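Local coordinates for putative uncharacterized protein SMU.1704 (Streptococcus mutans, PDB 3L7W), which probably binds DNA as a PadR-family transcription regulator, through a winged helix-turn-helix domain, at residues K48-E51 with Y55-T58; D22-D27 with Q61-R66. All coordinates share one frame; numbering follows the deposited sequence.

In the fold
Each contact joins a helical part of a PadR-type winged helix-turn-helix domain to the wing hairpin, and both share strand 56-63, contact 1 at its start and contact 2 at its far end; their centres lie about 16 Å apart. Contact 1 is partly buried, about 11 Å from the centre of the chain, and joins the end of helix 40-52, probably the recognition helix, to the first wing strand. Contact 2 is a surface contact about 18 Å from that centre, where the tip of the wing meets the start of helix 25-32. Residues 48-58 fall within the chain between 22-27 and 61-66. Recognition helix and wing are the parts that meet DNA in winged-helix regulators, and probably do so here.

Contact 1. Residues K48-E51 with Y55-T58; sequences KKLE and YLST
Tyr55 and Leu50 meet first through the backbone: Tyr55 N donates to Leu50 O at 2.9 Å, almost in line with the carbonyl bond (170° at the oxygen), though the N-H itself is bent (134°). The methyl CD2 of Leu50 lies at the edge of the Tyr55 ring, near its plane, 3.8 Å from Tyr55 CD2. Leu56 N gives the same Leu50 O a second bond, longer at 3.2 Å but straighter, from above the carbonyl plane, so one helix oxygen grips the chain just where it turns into the strand. The side chain of Leu56 slants across that of Leu50, Leu56 CD1 resting 3.7 Å from Leu50 CB. In return, Leu56 O receives a CA-H...O contact from Glu51 CA at 3.3 Å. At Thr58 the contact becomes polar. The Glu51 chain, with CG opposite the backbone N (chi1 174°) and extended beyond, carries its carboxylate out to the strand. Thr58 OG1 lies 3.1 Å from Glu51 OE2, a likely but unsettled bond, while Thr58 CG2 packs against the carboxylate. A water bridges the same two residues, donating to Glu51 OE2 and accepting from Thr58 N (2.9 Å from the water oxygen). The contact joins the end of the probable recognition helix to the first wing strand: Leu50 and Leu56 also pack on Leu15 of helix 7-20, Leu56 and Thr58 touch Tyr71 of strand 66-73, and the Tyr55 ring stacks on His80 of helix 75-100.

Contact 2. Residues D22-D27 with Q61-R66; sequences DSYGYD and QEHQGR
His63 N donates to Arg66 O at 2.8 Å across a type I' turn, and from this closed hairpin end the His63 ring reaches over to Tyr24. A weak return bond, from Arg66 N to His63 O, completes the pairing of the two residues. Gln64 and Gly65, at the corners of the turn, both have positive phi. With CG set opposite the backbone N (chi1 179°), the imidazole of His63 leaves the hairpin and meets the outer end of the phenol. Tyr24 CE2 sits over one face of the imidazole, towards its rim, 3.6 Å from His63 CD2. The two ring planes are inclined at 44°, with centroids 5.0 Å apart. The hydroxyl Tyr24 OH lies 3.2 Å from His63 NE2. Gln64 CG covers the opposite face of the imidazole, which is thus held between its sequence neighbour and the tyrosine. On the Tyr24 side, Asp27 CB packs on one face of the phenol ring. These two side chains, Tyr24 and His63, make essentially the whole contact. It lies where the wing tip passes the N-terminus of helix 25-32, with Tyr24 as the N-cap residue. Strand 66-73 lies between strands 23-24 and 56-63 in the sheet; its Arg68 makes a cation-pi contact with Tyr24 and its Tyr70 meets Tyr24 edge-to-face, while His63 touches both residues.

Contact 1. Residues K48-E51 with Y55-T58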
ATOM      1  N   LYS A  48     -17.836 -10.549  -2.390  1.00 33.75           N
ATOM      2  CA  LYS A  48     -18.950 -11.058  -1.586  1.00 37.97           C
ATOM      3  C   LYS A  48     -19.019 -10.314  -0.257  1.00 38.68           C
ATOM      4  O   LYS A  48     -20.078  -9.843   0.160  1.00 45.28           O
ATOM      5  CB  LYS A  48     -18.821 -12.571  -1.362  1.00 34.46           C
ATOM      6  CG  LYS A  48     -19.991 -13.206  -0.615  1.00 48.62           C
ATOM      7  CD  LYS A  48     -20.054 -14.711  -0.884  1.00 61.18           C
ATOM      8  CE  LYS A  48     -20.908 -15.457   0.140  1.00 65.49           C
ATOM      9  NZ  LYS A  48     -20.155 -15.733   1.406  1.00 70.18           N
ATOM     10  N   LYS A  49     -17.871 -10.194   0.393  1.00 33.75           N
ATOM     11  CA  LYS A  49     -17.762  -9.452   1.638  1.00 35.65           C
ATOM     12  C   LYS A  49     -18.368  -8.052   1.492  1.00 38.64           C
ATOM     13  O   LYS A  49     -19.136  -7.604   2.345  1.00 43.58           O
ATOM     14  CB  LYS A  49     -16.285  -9.363   2.018  1.00 43.48           C
ATOM     15  CG  LYS A  49     -15.943  -8.487   3.200  1.00 38.95           C
ATOM     16  CD  LYS A  49     -14.438  -8.550   3.428  1.00 37.05           C
ATOM     17  CE  LYS A  49     -14.035  -7.844   4.703  1.00 40.63           C
ATOM     18  NZ  LYS A  49     -14.252  -6.380   4.593  1.00 46.12           N
ATOM     19  N   LEU A  50     -18.025  -7.371   0.401  1.00 33.72           N
ATOM     20  CA  LEU A  50     -18.450  -5.985   0.199  1.00 27.28           C
ATOM     21  C   LEU A  50     -19.933  -5.967  -0.019  1.00 30.46           C
ATOM     22  O   LEU A  50     -20.617  -5.022   0.355  1.00 35.90           O
ATOM     23  CB  LEU A  50     -17.753  -5.359  -1.012  1.00 22.56           C
ATOM     24  CG  LEU A  50     -16.269  -5.048  -0.756  1.00 27.38           C
ATOM     25  CD1 LEU A  50     -15.607  -4.501  -1.996  1.00 19.46           C
ATOM     26  CD2 LEU A  50     -16.138  -4.057   0.401  1.00 32.01           C
ATOM     27  N   GLU A  51     -20.432  -7.008  -0.663  1.00 37.92           N
ATOM     28  CA  GLU A  51     -21.858  -7.086  -0.863  1.00 42.21           C
ATOM     29  C   GLU A  51     -22.525  -7.291   0.492  1.00 41.55           C
ATOM     30  O   GLU A  51     -23.425  -6.549   0.863  1.00 42.63           O
ATOM     31  CB  GLU A  51     -22.226  -8.207  -1.822  1.00 46.32           C
ATOM     32  CG  GLU A  51     -23.728  -8.388  -1.917  0.80 58.85           C
ATOM     33  CD  GLU A  51     -24.129  -9.507  -2.845  1.00 67.47           C
ATOM     34  OE1 GLU A  51     -23.231 -10.268  -3.297  1.00 63.52           O
ATOM     35  OE2 GLU A  51     -25.349  -9.617  -3.115  1.00 65.30           O
ATOM     36  N   TYR A  55     -22.076  -2.572   0.789  1.00 35.81           N
ATOM     37  CA  TYR A  55     -21.459  -1.540  -0.046  1.00 29.75           C
ATOM     38  C   TYR A  55     -21.724  -1.794  -1.516  1.00 28.79           C
ATOM     39  O   TYR A  55     -21.740  -0.873  -2.328  1.00 27.85           O
ATOM     40  CB  TYR A  55     -19.957  -1.478   0.218  1.00 26.22           C
ATOM     41  CG  TYR A  55     -19.636  -1.222   1.668  1.00 33.32           C
ATOM     42  CD1 TYR A  55     -20.276  -0.205   2.371  1.00 41.33           C
ATOM     43  CD2 TYR A  55     -18.699  -1.993   2.335  1.00 35.03           C
ATOM     44  CE1 TYR A  55     -19.980   0.038   3.705  1.00 40.73           C
ATOM     45  CE2 TYR A  55     -18.398  -1.759   3.669  1.00 39.32           C
ATOM     46  CZ  TYR A  55     -19.037  -0.742   4.344  1.00 41.15           C
ATOM     47  OH  TYR A  55     -18.724  -0.517   5.662  1.00 46.43           O
ATOM     48  N   LEU A  56     -21.912  -3.063  -1.859  1.00 31.97           N
ATOM     49  CA  LEU A  56     -22.271  -3.421  -3.221  1.00 34.19           C
ATOM     50  C   LEU A  56     -23.616  -4.163  -3.237  1.00 36.40           C
ATOM     51  O   LEU A  56     -23.877  -5.028  -2.408  1.00 36.42           O
ATOM     52  CB  LEU A  56     -21.194  -4.308  -3.841  1.00 26.59           C
ATOM     53  CG  LEU A  56     -19.818  -3.668  -4.051  1.00 26.29           C
ATOM     54  CD1 LEU A  56     -18.814  -4.735  -4.451  1.00 31.00           C
ATOM     55  CD2 LEU A  56     -19.885  -2.579  -5.105  1.00 21.16           C
ATOM     56  N   SER A  57     -24.473  -3.822  -4.184  1.00 27.04           N
ATOM     57  CA  SER A  57     -25.637  -4.641  -4.418  1.00 38.71           C
ATOM     58  C   SER A  57     -25.328  -5.286  -5.743  1.00 41.66           C
ATOM     59  O   SER A  57     -24.462  -4.804  -6.474  1.00 38.80           O
ATOM     60  CB  SER A  57     -26.915  -3.803  -4.490  1.00 29.99           C
ATOM     61  OG  SER A  57     -26.871  -2.943  -5.605  1.00 39.76           O
ATOM     62  N   THR A  58     -26.018  -6.377  -6.049  1.00 33.03           N
ATOM     63  CA  THR A  58     -25.770  -7.106  -7.278  1.00 37.17           C
ATOM     64  C   THR A  58     -27.064  -7.411  -8.016  1.00 40.01           C
ATOM     65  O   THR A  58     -28.133  -7.539  -7.420  1.00 35.84           O
ATOM     66  CB  THR A  58     -25.150  -8.461  -6.977  1.00 37.55           C
ATOM     67  OG1 THR A  58     -26.040  -9.172  -6.110  1.00 37.06           O
ATOM     68  CG2 THR A  58     -23.771  -8.311  -6.312  1.00 36.23           C
TER
HETATM   69  O   HOH W   1     -27.549  -7.506  -3.823  1.00 53.59           O

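Contact 2. Residues D22-D27 with Q61-R66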
ATOM      1  N   ASP A  22     -21.579   0.217 -12.757  1.00 34.38           N
ATOM      2  CA  ASP A  22     -21.834  -1.168 -12.405  1.00 30.94           C
ATOM      3  C   ASP A  22     -20.930  -2.041 -13.257  1.00 33.72           C
ATOM      4  O   ASP A  22     -20.773  -1.793 -14.446  1.00 35.39           O
ATOM      5  CB  ASP A  22     -23.275  -1.531 -12.701  1.00 34.66           C
ATOM      6  CG  ASP A  22     -24.255  -0.776 -11.842  1.00 41.08           C
ATOM      7  OD1 ASP A  22     -23.816   0.060 -11.023  1.00 38.72           O
ATOM      8  OD2 ASP A  22     -25.469  -1.023 -11.994  1.00 43.37           O
ATOM      9  N   SER A  23     -20.337  -3.064 -12.661  1.00 28.84           N
ATOM     10  CA  SER A  23     -19.524  -3.992 -13.444  1.00 36.01           C
ATOM     11  C   SER A  23     -19.548  -5.416 -12.919  1.00 28.17           C
ATOM     12  O   SER A  23     -19.766  -5.656 -11.733  1.00 38.66           O
ATOM     13  CB  SER A  23     -18.081  -3.486 -13.589  1.00 37.88           C
ATOM     14  OG  SER A  23     -17.856  -2.324 -12.814  1.00 45.41           O
ATOM     15  N   TYR A  24     -19.322  -6.365 -13.811  1.00 32.48           N
ATOM     16  CA  TYR A  24     -19.278  -7.755 -13.396  1.00 34.20           C
ATOM     17  C   TYR A  24     -17.867  -8.076 -12.931  1.00 34.79           C
ATOM     18  O   TYR A  24     -16.924  -7.315 -13.198  1.00 34.46           O
ATOM     19  CB  TYR A  24     -19.741  -8.689 -14.519  1.00 39.10           C
ATOM     20  CG  TYR A  24     -19.131  -8.379 -15.857  1.00 39.98           C
ATOM     21  CD1 TYR A  24     -17.901  -8.909 -16.215  1.00 41.62           C
ATOM     22  CD2 TYR A  24     -19.785  -7.560 -16.768  1.00 43.59           C
ATOM     23  CE1 TYR A  24     -17.329  -8.626 -17.440  1.00 45.58           C
ATOM     24  CE2 TYR A  24     -19.226  -7.269 -17.998  1.00 46.19           C
ATOM     25  CZ  TYR A  24     -17.995  -7.808 -18.333  1.00 49.40           C
ATOM     26  OH  TYR A  24     -17.420  -7.522 -19.555  1.00 46.48           O
ATOM     27  N   GLY A  25     -17.740  -9.194 -12.223  1.00 34.60           N
ATOM     28  CA  GLY A  25     -16.518  -9.539 -11.530  1.00 42.22           C
ATOM     29  C   GLY A  25     -15.297  -9.574 -12.426  1.00 40.39           C
ATOM     30  O   GLY A  25     -14.255  -9.026 -12.078  1.00 36.20           O
ATOM     31  N   TYR A  26     -15.421 -10.218 -13.579  1.00 43.87           N
ATOM     32  CA  TYR A  26     -14.262 -10.403 -14.442  1.00 40.50           C
ATOM     33  C   TYR A  26     -13.701  -9.043 -14.822  1.00 39.35           C
ATOM     34  O   TYR A  26     -12.490  -8.840 -14.869  1.00 38.32           O
ATOM     35  CB  TYR A  26     -14.631 -11.211 -15.679  1.00 43.07           C
ATOM     36  CG  TYR A  26     -13.524 -11.285 -16.692  1.00 48.56           C
ATOM     37  CD1 TYR A  26     -13.449 -10.362 -17.730  1.00 46.60           C
ATOM     38  CD2 TYR A  26     -12.533 -12.264 -16.604  1.00 55.74           C
ATOM     39  CE1 TYR A  26     -12.422 -10.414 -18.662  1.00 51.01           C
ATOM     40  CE2 TYR A  26     -11.497 -12.323 -17.534  1.00 55.21           C
ATOM     41  CZ  TYR A  26     -11.451 -11.392 -18.561  1.00 56.74           C
ATOM     42  OH  TYR A  26     -10.439 -11.431 -19.495  1.00 68.36           O
ATOM     43  N   ASP A  27     -14.597  -8.100 -15.061  1.00 40.26           N
ATOM     44  CA  ASP A  27     -14.195  -6.754 -15.417  1.00 38.36           C
ATOM     45  C   ASP A  27     -13.406  -6.116 -14.274  1.00 36.69           C
ATOM     46  O   ASP A  27     -12.369  -5.481 -14.480  1.00 38.04           O
ATOM     47  CB  ASP A  27     -15.443  -5.928 -15.722  1.00 49.63           C
ATOM     48  CG  ASP A  27     -15.151  -4.744 -16.600  1.00 64.14           C
ATOM     49  OD1 ASP A  27     -14.157  -4.808 -17.344  1.00 70.15           O
ATOM     50  OD2 ASP A  27     -15.912  -3.754 -16.558  1.00 68.19           O
ATOM     51  N   GLN A  61     -27.524  -9.515 -15.497  1.00 38.02           N
ATOM     52  CA  GLN A  61     -27.836  -8.798 -16.715  1.00 35.66           C
ATOM     53  C   GLN A  61     -27.114  -9.514 -17.837  1.00 44.98           C
ATOM     54  O   GLN A  61     -25.974  -9.954 -17.679  1.00 45.66           O
ATOM     55  CB  GLN A  61     -27.361  -7.358 -16.597  1.00 40.61           C
ATOM     56  CG  GLN A  61     -27.715  -6.460 -17.759  1.00 38.18           C
ATOM     57  CD  GLN A  61     -27.246  -5.039 -17.518  1.00 44.22           C
ATOM     58  OE1 GLN A  61     -27.815  -4.317 -16.698  1.00 47.32           O
ATOM     59  NE2 GLN A  61     -26.186  -4.640 -18.213  1.00 42.27           N
ATOM     60  N   GLU A  62     -27.783  -9.667 -18.968  1.00 50.11           N
ATOM     61  CA  GLU A  62     -27.143 -10.313 -20.089  1.00 51.88           C
ATOM     62  C   GLU A  62     -26.046  -9.383 -20.578  1.00 53.06           C
ATOM     63  O   GLU A  62     -26.227  -8.166 -20.652  1.00 53.31           O
ATOM     64  CB  GLU A  62     -28.149 -10.609 -21.202  1.00 54.19           C
ATOM     65  CG  GLU A  62     -27.711 -11.723 -22.147  1.00 59.49           C
ATOM     66  N   HIS A  63     -24.890  -9.955 -20.876  1.00 51.72           N
ATOM     67  CA  HIS A  63     -23.810  -9.189 -21.474  1.00 61.02           C
ATOM     68  C   HIS A  63     -23.125 -10.084 -22.478  1.00 63.88           C
ATOM     69  O   HIS A  63     -22.540 -11.101 -22.108  1.00 61.39           O
ATOM     70  CB  HIS A  63     -22.819  -8.715 -20.416  1.00 63.53           C
ATOM     71  CG  HIS A  63     -21.666  -7.948 -20.978  1.00 71.60           C
ATOM     72  ND1 HIS A  63     -21.773  -6.634 -21.382  1.00 74.86           N
ATOM     73  CD2 HIS A  63     -20.382  -8.310 -21.212  1.00 72.58           C
ATOM     74  CE1 HIS A  63     -20.603  -6.221 -21.836  1.00 75.38           C
ATOM     75  NE2 HIS A  63     -19.742  -7.218 -21.745  1.00 73.21           N
ATOM     76  N   GLN A  64     -23.224  -9.721 -23.752  1.00 70.79           N
ATOM     77  CA  GLN A  64     -22.648 -10.536 -24.809  1.00 76.94           C
ATOM     78  C   GLN A  64     -23.204 -11.957 -24.759  1.00 80.61           C
ATOM     79  O   GLN A  64     -22.463 -12.929 -24.909  1.00 79.37           O
ATOM     80  CB  GLN A  64     -21.123 -10.567 -24.689  1.00 78.79           C
ATOM     81  CG  GLN A  64     -20.452  -9.200 -24.779  1.00 81.41           C
ATOM     82  CD  GLN A  64     -18.937  -9.301 -24.910  1.00 84.98           C
ATOM     83  OE1 GLN A  64     -18.201  -8.427 -24.447  1.00 84.13           O
ATOM     84  NE2 GLN A  64     -18.464 -10.376 -25.540  1.00 83.57           N
ATOM     85  N   GLY A  65     -24.510 -12.071 -24.527  1.00 85.06           N
ATOM     86  CA  GLY A  65     -25.194 -13.350 -24.612  1.00 88.47           C
ATOM     87  C   GLY A  65     -25.012 -14.301 -23.442  1.00 89.45           C
ATOM     88  O   GLY A  65     -25.332 -15.487 -23.551  1.00 98.06           O
ATOM     89  N   ARG A  66     -24.490 -13.800 -22.327  1.00 77.27           N
ATOM     90  CA  ARG A  66     -24.457 -14.582 -21.094  1.00 67.73           C
ATOM     91  C   ARG A  66     -24.857 -13.696 -19.920  1.00 58.44           C
ATOM     92  O   ARG A  66     -24.462 -12.533 -19.862  1.00 50.38           O
ATOM     93  CB  ARG A  66     -23.076 -15.194 -20.849  1.00 67.37           C
ATOM     94  CG  ARG A  66     -22.207 -14.390 -19.907  1.00 66.70           C
ATOM     95  CD  ARG A  66     -21.565 -15.275 -18.844  1.00 72.50           C
ATOM     96  NE  ARG A  66     -20.137 -15.479 -19.063  1.00 74.77           N
ATOM     97  CZ  ARG A  66     -19.283 -15.840 -18.108  1.00 78.65           C
ATOM     98  NH1 ARG A  66     -19.713 -16.036 -16.868  1.00 79.66           N
ATOM     99  NH2 ARG A  66     -17.996 -15.999 -18.389  1.00 82.05           N
TER